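Local coordinates for DUF327 domain-containing protein (PDB 2P61) that is of unknown function and folds as an all-helical single chain of the DUF327 family, at residues Glu58-Ser63 with Glu144-Ile149. Sequence-based numbering, arbitrary orientation. Where two conformers were deposited one is given.
Sequences EEVIDS and EINGLI
N146 reaches from helix 138-153 across to helix 37-69, splitting its amide between V60 and I61. The two helices run antiparallel, at 174°, with segment axes 10.5 Å apart. The CA atoms of I61 and N146 are the nearest across the pair, at 6.6 Å. The amide of N146 meets apolar groups on both its branches: ND2 lies 3.9 Å from I61 CD1, and OD1 is 4.1 Å from V60 CG1. OD1 is also hydrogen-bonded to the hydroxyl of Y79 on helix 73-95, which ties a third helix to the polar end of N146. One turn on, I149 brings CD1 to within 3.8 Å of V60 CG1, held anti to the backbone N of V60 (chi1 177°); I149 also touches I83 of helix 73-95. V60 thus packs against one polar and one aliphatic neighbour a turn apart. Within this largely buried interface of an antiparallel helical bundle, cohesion between the two segments comes from van der Waals packing, while OD1 of the buried asparagine finds its hydrogen-bond partner outside the pair, in Y79.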
loop_
_atom_site.group_PDB
_atom_site.type_symbol
_atom_site.label_atom_id
_atom_site.label_comp_id
_atom_site.label_asym_id
_atom_site.label_seq_id
_atom_site.Cartn_x
_atom_site.Cartn_y
_atom_site.Cartn_z
ATOM N N GLU A 58 -2.582 6.892 3.799
ATOM C CA GLU A 58 -2.619 7.060 5.226
ATOM C C GLU A 58 -3.043 5.802 5.883
ATOM O O GLU A 58 -2.428 5.456 6.898
ATOM C CB GLU A 58 -3.473 8.202 5.632
ATOM C CG GLU A 58 -2.785 9.492 5.237
ATOM C CD GLU A 58 -3.712 10.713 5.244
ATOM O OE1 GLU A 58 -4.956 10.583 5.527
ATOM O OE2 GLU A 58 -3.170 11.813 4.961
ATOM N N GLU A 59 -4.012 5.073 5.293
ATOM C CA GLU A 59 -4.556 3.894 5.954
ATOM C C GLU A 59 -3.512 2.802 5.902
ATOM O O GLU A 59 -3.436 2.006 6.829
ATOM C CB GLU A 59 -5.965 3.461 5.440
ATOM C CG GLU A 59 -6.742 2.302 6.240
ATOM C CD GLU A 59 -6.960 2.591 7.782
ATOM O OE1 GLU A 59 -7.275 1.603 8.529
ATOM O OE2 GLU A 59 -6.829 3.777 8.291
ATOM N N VAL A 60 -2.692 2.763 4.860
ATOM C CA VAL A 60 -1.542 1.821 4.829
ATOM C C VAL A 60 -0.514 2.062 5.999
ATOM O O VAL A 60 -0.025 1.069 6.603
ATOM C CB VAL A 60 -0.717 1.933 3.563
ATOM C CG1 VAL A 60 0.435 1.013 3.668
ATOM C CG2 VAL A 60 -1.587 1.602 2.254
ATOM N N ILE A 61 -0.180 3.347 6.288
ATOM C CA ILE A 61 0.743 3.680 7.332
ATOM C C ILE A 61 0.029 3.447 8.654
ATOM O O ILE A 61 0.586 2.784 9.531
ATOM C CB ILE A 61 1.133 5.176 7.420
ATOM C CG1 ILE A 61 1.620 5.859 6.133
ATOM C CG2 ILE A 61 2.180 5.324 8.539
ATOM C CD1 ILE A 61 2.768 5.203 5.472
ATOM N N ASP A 62 -1.201 3.966 8.803
ATOM C CA ASP A 62 -1.929 3.927 10.097
ATOM C C ASP A 62 -2.085 2.497 10.588
ATOM O O ASP A 62 -1.778 2.196 11.739
ATOM C CB ASP A 62 -3.249 4.732 10.085
ATOM C CG ASP A 62 -4.173 4.466 11.332
ATOM O OD1 ASP A 62 -3.810 3.649 12.219
ATOM O OD2 ASP A 62 -5.300 5.066 11.440
ATOM N N SER A 63 -2.518 1.572 9.712
ATOM C CA SER A 63 -2.636 0.132 10.075
ATOM C C SER A 63 -1.294 -0.689 10.146
ATOM O O SER A 63 -1.261 -1.785 10.848
ATOM C CB SER A 63 -3.559 -0.574 9.071
ATOM O OG SER A 63 -3.104 -0.391 7.689
ATOM N N GLU A 144 9.886 -1.088 5.651
ATOM C CA GLU A 144 10.282 -1.479 4.339
ATOM C C GLU A 144 9.094 -1.595 3.384
ATOM O O GLU A 144 9.188 -1.058 2.298
ATOM C CB GLU A 144 11.174 -2.735 4.392
ATOM C CG GLU A 144 11.089 -3.668 3.189
ATOM C CD GLU A 144 12.186 -4.806 3.207
ATOM O OE1 GLU A 144 12.047 -5.844 3.976
ATOM O OE2 GLU A 144 13.149 -4.647 2.391
ATOM N N ILE A 145 7.978 -2.246 3.752
ATOM C CA ILE A 145 6.811 -2.303 2.871
ATOM C C ILE A 145 6.158 -0.901 2.642
ATOM O O ILE A 145 5.848 -0.497 1.450
ATOM C CB ILE A 145 5.753 -3.352 3.350
ATOM C CG1 ILE A 145 6.225 -4.795 3.197
ATOM C CG2 ILE A 145 4.378 -3.174 2.654
ATOM C CD1 ILE A 145 5.584 -5.588 4.308
ATOM N N ASN A 146 5.971 -0.128 3.732
ATOM C CA ASN A 146 5.663 1.304 3.542
ATOM C C ASN A 146 6.645 1.984 2.562
ATOM O O ASN A 146 6.257 2.795 1.743
ATOM C CB ASN A 146 5.700 1.984 4.848
ATOM C CG ASN A 146 4.670 1.418 5.810
ATOM O OD1 ASN A 146 4.011 0.364 5.507
ATOM N ND2 ASN A 146 4.534 2.057 7.001
ATOM N N GLY A 147 7.938 1.648 2.643
ATOM C CA GLY A 147 8.921 2.414 1.905
ATOM C C GLY A 147 8.457 2.259 0.509
ATOM O O GLY A 147 8.339 3.222 -0.185
ATOM N N LEU A 148 8.097 1.036 0.152
ATOM C CA LEU A 148 7.764 0.672 -1.233
ATOM C C LEU A 148 6.416 1.208 -1.694
ATOM O O LEU A 148 6.190 1.428 -2.885
ATOM C CB LEU A 148 7.738 -0.851 -1.429
ATOM C CG LEU A 148 9.023 -1.650 -1.135
ATOM C CD1 LEU A 148 8.648 -3.138 -1.190
ATOM C CD2 LEU A 148 10.030 -1.304 -2.130
ATOM N N ILE A 149 5.520 1.408 -0.744
ATOM C CA ILE A 149 4.257 1.907 -1.120
ATOM C C ILE A 149 4.403 3.345 -1.423
ATOM O O ILE A 149 3.840 3.775 -2.403
ATOM C CB ILE A 149 3.158 1.549 -0.106
ATOM C CG1 ILE A 149 2.731 0.106 -0.401
ATOM C CG2 ILE A 149 1.979 2.604 -0.126
ATOM C CD1 ILE A 149 2.371 -0.573 0.861
#